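Local coordinates for protein putative N-acetylmuramoyl-L-alanine amidase (Neisseria meningitidis MC58, PDB 3CZX) that probably cleaves the amide link between N-acetylmuramoyl groups and L-amino acids in cell-wall glycopeptides, as a zinc-dependent amidase, at residues 6-11 against 47-52; 73-78 against 142-147. All coordinates share one frame; numbering follows the deposited sequence.

Contact 1: 6-11 against 47-52; sequences ICLTAG and LTVKTD
At one border of the central sheet, strand 6-10 pairs in parallel with the outermost strand 49-51, the two joined through helix 26-45 in a beta-alpha-beta crossover. Ile6 is held from both its backbone ends: its N donates to Thr48 O (3.1 Å) and its O accepts from Lys50 N (2.8 Å). Leu8 N donates to Lys50 O at 3.0 Å. The next rung, Asp52 N to Leu8 O, is not made, leaving that buried N-H without a partner, and the Asp52 carboxylate stands in for its own carbonyl. Asp52 CG lies between the backbone N and the carbonyl carbon (chi1 55°), which lets Asp52 OD2 accept from Ala10 N at 3.1 Å, almost straight. The N-H arrives on the syn side, 25° out of the carboxylate plane. On the face of Ile6, Leu8 and Val49, Leu8 CD1 rests 3.9 Å from Val49 CG1, and Ile6 CD1 reaches Leu47 CB in the loop before the strand. Helix 26-45 covers this apolar face, with Leu41 against Val49 and Val37 against Leu8. Asp52 OD1 forms a salt bridge with Arg34 of that helix, so one carboxylate links strand end and helix, and the arginine probably stabilises its negative charge.

Contact 2: 73-78 against 142-147; sequences VAIEFH and IVFEPF. With ZN (zinc ion), chain E.
Round the zinc ligand His78, Val143 CG1 lies 3.8 Å from His78 CD2, and Glu145 CG touches His78 CB. His78 ND1 binds the zinc ion at 2.2 Å, and the other ring nitrogen, NE2, donates to Glu76 OE1 over 2.8 Å. The carboxylate meets that N-H on its anti side and close to the imidazole plane; with ND1 on the metal and NE2 on Glu76, the rotation of the ring is fixed from two sides. His12, Glu26 and two waters complete the metal site; water 1 donates to Glu145 OE1 at 3.2 Å. Glu76 reaches the imidazole through a nearly extended chain with CG anti to the backbone N (chi1 -173°); Arg133 forms a salt bridge with OE1, and Thr9 a hydrogen bond with OE2. Farther back, parallel pairing of strands 73-77 and 142-145 sets these groups in place. Glu76 N donates to Ile142 O, its O accepts from Phe144 N, and His78 N donates to Phe144 O at 2.9 Å. On the other face Phe77 CE1 comes to the edge of the Phe144 ring, 3.9 Å from CD2, while Ile75 CG2 packs on Phe144 CB. Leu105 and Val109 of helix 99-113 pack on Ile75 and Phe144, and Leu8 of strand 6-10 on Phe77. The buried Glu76 would probably make the imidazole a more electron-rich zinc ligand, an effect that Arg133, paired with the same oxygen, may temper.

Overall arrangement
From the N terminus, strand 6-10 is followed by the short hairpin 20-25 and helix 26-45 before the chain returns as 49-51, where contact 1 closes a loop of 35 residues. Helix 61-69 then leads to strand 73-77, and contact 2 closes a longer excursion of 63 residues, including strands 91-94 and 123-125 and helix 99-113, when 142-145 comes in. The two contacts are in series, neither nested nor crossing. Strands 6-10 and 73-77 are neighbours, joined by Thr9 N and Ile75 O at 2.8 Å, so the two contacts lie in four consecutive parallel strands, 49-51, 6-10, 73-77 and 142-145, within one mixed sheet; the C-terminal ends of strands 6-10, 73-77 and 142-145 lead toward the zinc site.

Contact 1: 6-11 against 47-52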
loop_
_atom_site.group_PDB
_atom_site.type_symbol
_atom_site.label_atom_id
_atom_site.label_comp_id
_atom_site.label_asym_id
_atom_site.label_seq_id
_atom_site.Cartn_x
_atom_site.Cartn_y
_atom_site.Cartn_z
ATOM N N ILE A 6 6.611 12.653 15.132
ATOM C CA ILE A 6 7.062 11.336 14.698
ATOM C C ILE A 6 7.675 11.532 13.316
ATOM O O ILE A 6 7.025 12.118 12.446
ATOM C CB ILE A 6 5.883 10.375 14.589
ATOM C CG1 ILE A 6 5.199 10.193 15.952
ATOM C CG2 ILE A 6 6.320 8.994 14.075
ATOM C CD1 ILE A 6 3.724 10.121 15.876
ATOM N N CYS A 7 8.884 11.046 13.109
ATOM C CA CYS A 7 9.552 11.073 11.807
ATOM C C CYS A 7 9.541 9.655 11.253
ATOM O O CYS A 7 9.946 8.723 11.939
ATOM C CB CYS A 7 10.997 11.586 11.929
ATOM S SG CYS A 7 12.023 11.399 10.458
ATOM N N LEU A 8 9.022 9.489 10.037
ATOM C CA LEU A 8 9.061 8.212 9.355
ATOM C C LEU A 8 9.692 8.366 7.979
ATOM O O LEU A 8 9.224 9.224 7.190
ATOM C CB LEU A 8 7.638 7.675 9.171
ATOM C CG LEU A 8 6.784 7.435 10.417
ATOM C CD1 LEU A 8 5.419 6.928 10.014
ATOM C CD2 LEU A 8 7.408 6.439 11.444
ATOM N N THR A 9 10.701 7.553 7.674
ATOM C CA THR A 9 11.270 7.554 6.325
ATOM C C THR A 9 11.394 6.165 5.786
ATOM O O THR A 9 11.163 5.202 6.500
ATOM C CB THR A 9 12.626 8.288 6.337
ATOM O OG1 THR A 9 13.536 7.602 7.178
ATOM C CG2 THR A 9 12.409 9.739 6.867
ATOM N N ALA A 10 11.703 6.063 4.485
ATOM C CA ALA A 10 11.860 4.776 3.801
ATOM C C ALA A 10 13.292 4.663 3.337
ATOM O O ALA A 10 13.868 5.622 2.815
ATOM C CB ALA A 10 10.884 4.645 2.569
ATOM N N GLY A 11 13.868 3.483 3.482
ATOM C CA GLY A 11 15.182 3.227 2.923
ATOM C C GLY A 11 15.141 3.066 1.423
ATOM O O GLY A 11 14.147 2.614 0.848
ATOM N N LEU A 47 -2.072 12.656 14.708
ATOM C CA LEU A 47 -0.714 12.925 15.145
ATOM C C LEU A 47 0.111 13.616 14.051
ATOM O O LEU A 47 -0.200 13.521 12.851
ATOM C CB LEU A 47 -0.030 11.603 15.580
ATOM C CG LEU A 47 -0.643 11.033 16.858
ATOM C CD1 LEU A 47 -0.178 9.592 17.161
ATOM C CD2 LEU A 47 -0.370 11.926 18.070
ATOM N N THR A 48 1.135 14.341 14.491
ATOM C CA THR A 48 2.084 15.013 13.613
ATOM C C THR A 48 3.130 14.011 13.193
ATOM O O THR A 48 3.897 13.503 14.025
ATOM C CB THR A 48 2.833 16.125 14.339
ATOM O OG1 THR A 48 1.904 17.111 14.771
ATOM C CG2 THR A 48 3.824 16.781 13.436
ATOM N N VAL A 49 3.176 13.789 11.892
ATOM C CA VAL A 49 4.197 12.949 11.266
ATOM C C VAL A 49 4.940 13.733 10.207
ATOM O O VAL A 49 4.326 14.360 9.334
ATOM C CB VAL A 49 3.592 11.696 10.636
ATOM C CG1 VAL A 49 4.693 10.759 10.146
ATOM C CG2 VAL A 49 2.679 10.989 11.643
ATOM N N LYS A 50 6.257 13.687 10.267
ATOM C CA LYS A 50 7.095 14.231 9.205
ATOM C C LYS A 50 7.746 13.086 8.463
ATOM O O LYS A 50 8.278 12.185 9.066
ATOM C CB LYS A 50 8.138 15.189 9.779
ATOM C CG LYS A 50 7.516 16.343 10.553
ATOM C CD LYS A 50 8.456 17.497 10.806
ATOM C CE LYS A 50 7.947 18.361 11.991
ATOM N NZ LYS A 50 8.712 19.642 12.065
ATOM N N THR A 51 7.723 13.151 7.137
ATOM C CA THR A 51 8.285 12.098 6.315
ATOM C C THR A 51 9.194 12.662 5.225
ATOM O O THR A 51 9.306 13.883 5.030
ATOM C CB THR A 51 7.160 11.287 5.649
ATOM O OG1 THR A 51 6.533 12.104 4.633
ATOM C CG2 THR A 51 6.093 10.851 6.641
ATOM N N ASP A 52 9.808 11.726 4.514
ATOM C CA ASP A 52 10.481 11.972 3.235
ATOM C C ASP A 52 9.518 11.818 2.041
ATOM O O ASP A 52 9.955 11.507 0.926
ATOM C CB ASP A 52 11.650 11.019 3.082
ATOM C CG ASP A 52 11.242 9.514 3.221
ATOM O OD1 ASP A 52 10.179 9.236 3.785
ATOM O OD2 ASP A 52 12.036 8.637 2.809
#

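Contact 2: 73-78 against 142-147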
loop_
_atom_site.group_PDB
_atom_site.type_symbol
_atom_site.label_atom_id
_atom_site.label_comp_id
_atom_site.label_asym_id
_atom_site.label_seq_id
_atom_site.Cartn_x
_atom_site.Cartn_y
_atom_site.Cartn_z
ATOM N N VAL A 73 10.411 10.501 18.070
ATOM C CA VAL A 73 10.879 9.210 17.586
ATOM C C VAL A 73 11.043 9.319 16.062
ATOM O O VAL A 73 10.258 10.000 15.419
ATOM C CB VAL A 73 9.936 8.065 17.998
ATOM C CG1 VAL A 73 8.584 8.200 17.337
ATOM C CG2 VAL A 73 10.608 6.710 17.713
ATOM N N ALA A 74 12.093 8.695 15.526
ATOM C CA ALA A 74 12.392 8.697 14.099
ATOM C C ALA A 74 12.697 7.278 13.663
ATOM O O ALA A 74 13.584 6.641 14.223
ATOM C CB ALA A 74 13.582 9.592 13.766
ATOM N N ILE A 75 11.961 6.787 12.660
ATOM C CA ILE A 75 12.068 5.414 12.183
ATOM C C ILE A 75 12.243 5.376 10.670
ATOM O O ILE A 75 11.439 6.005 9.929
ATOM C CB ILE A 75 10.760 4.627 12.527
ATOM C CG1 ILE A 75 10.496 4.656 14.035
ATOM C CG2 ILE A 75 10.877 3.191 12.040
ATOM C CD1 ILE A 75 9.030 4.468 14.437
ATOM N N GLU A 76 13.283 4.702 10.202
ATOM C CA GLU A 76 13.449 4.417 8.784
ATOM C C GLU A 76 13.236 2.938 8.502
ATOM O O GLU A 76 13.917 2.064 9.065
ATOM C CB GLU A 76 14.832 4.848 8.268
ATOM C CG GLU A 76 14.898 4.700 6.777
ATOM C CD GLU A 76 16.028 5.411 6.170
ATOM O OE1 GLU A 76 17.084 4.758 6.005
ATOM O OE2 GLU A 76 15.848 6.607 5.853
ATOM N N PHE A 77 12.288 2.642 7.626
ATOM C CA PHE A 77 11.903 1.282 7.347
ATOM C C PHE A 77 12.821 0.669 6.282
ATOM O O PHE A 77 13.092 1.276 5.245
ATOM C CB PHE A 77 10.427 1.197 6.900
ATOM C CG PHE A 77 9.448 1.643 7.954
ATOM C CD1 PHE A 77 8.975 0.774 8.921
ATOM C CD2 PHE A 77 8.999 2.935 7.962
ATOM C CE1 PHE A 77 8.052 1.223 9.875
ATOM C CE2 PHE A 77 8.086 3.410 8.937
ATOM C CZ PHE A 77 7.640 2.546 9.881
ATOM N N HIS A 78 13.292 -0.512 6.606
ATOM C CA HIS A 78 14.146 -1.339 5.749
ATOM C C HIS A 78 13.681 -2.779 5.826
ATOM O O HIS A 78 12.825 -3.111 6.648
ATOM C CB HIS A 78 15.576 -1.317 6.266
ATOM C CG HIS A 78 16.319 -0.064 5.951
ATOM N ND1 HIS A 78 17.259 0.002 4.941
ATOM C CD2 HIS A 78 16.238 1.181 6.475
ATOM C CE1 HIS A 78 17.699 1.245 4.838
ATOM N NE2 HIS A 78 17.109 1.975 5.766
ATOM N N ILE A 142 16.039 5.263 14.259
ATOM C CA ILE A 142 15.866 3.797 14.401
ATOM C C ILE A 142 15.785 3.197 13.003
ATOM O O ILE A 142 14.916 3.593 12.222
ATOM C CB ILE A 142 14.552 3.505 15.139
ATOM C CG1 ILE A 142 14.563 4.129 16.548
ATOM C CG2 ILE A 142 14.257 1.973 15.225
ATOM C CD1 ILE A 142 13.214 4.070 17.223
ATOM N N VAL A 143 16.709 2.301 12.683
ATOM C CA VAL A 143 16.656 1.545 11.429
ATOM C C VAL A 143 15.889 0.283 11.741
ATOM O O VAL A 143 16.405 -0.623 12.398
ATOM C CB VAL A 143 18.078 1.242 10.895
ATOM C CG1 VAL A 143 18.048 0.259 9.694
ATOM C CG2 VAL A 143 18.773 2.538 10.546
ATOM N N PHE A 144 14.630 0.234 11.278
ATOM C CA PHE A 144 13.728 -0.880 11.606
ATOM C C PHE A 144 13.670 -1.875 10.467
ATOM O O PHE A 144 13.307 -1.498 9.350
ATOM C CB PHE A 144 12.322 -0.322 11.941
ATOM C CG PHE A 144 11.355 -1.321 12.525
ATOM C CD1 PHE A 144 11.774 -2.374 13.298
ATOM C CD2 PHE A 144 9.989 -1.159 12.327
ATOM C CE1 PHE A 144 10.855 -3.269 13.861
ATOM C CE2 PHE A 144 9.103 -2.034 12.879
ATOM C CZ PHE A 144 9.516 -3.088 13.631
ATOM N N GLU A 145 14.012 -3.122 10.778
ATOM C CA GLU A 145 14.004 -4.230 9.832
ATOM C C GLU A 145 13.085 -5.316 10.343
ATOM O O GLU A 145 13.501 -6.290 10.954
ATOM C CB GLU A 145 15.419 -4.756 9.635
ATOM C CG GLU A 145 16.361 -3.701 9.117
ATOM C CD GLU A 145 17.709 -4.265 8.794
ATOM O OE1 GLU A 145 17.876 -4.869 7.726
ATOM O OE2 GLU A 145 18.599 -4.112 9.623
ATOM N N PRO A 146 11.798 -5.167 10.074
ATOM C CA PRO A 146 10.854 -6.156 10.605
ATOM C C PRO A 146 11.006 -7.587 10.076
ATOM O O PRO A 146 10.596 -8.505 10.776
ATOM C CB PRO A 146 9.490 -5.592 10.222
ATOM C CG PRO A 146 9.686 -4.290 9.705
ATOM C CD PRO A 146 11.135 -4.052 9.394
ATOM N N PHE A 147 11.558 -7.774 8.882
ATOM C CA PHE A 147 11.705 -9.128 8.336
ATOM C C PHE A 147 12.790 -9.162 7.261
ATOM O O PHE A 147 13.217 -8.126 6.796
ATOM C CB PHE A 147 10.366 -9.669 7.774
ATOM C CG PHE A 147 9.891 -8.944 6.548
ATOM C CD1 PHE A 147 10.154 -9.411 5.284
ATOM C CD2 PHE A 147 9.219 -7.749 6.667
ATOM C CE1 PHE A 147 9.736 -8.701 4.156
ATOM C CE2 PHE A 147 8.770 -7.053 5.559
ATOM C CZ PHE A 147 9.063 -7.521 4.304
HETATM ZN ZN ZN E . 18.126 -1.499 3.598
HETATM O O HOH W 1 18.524 -2.995 5.172
HETATM O O HOH W 2 20.373 -1.152 3.914
#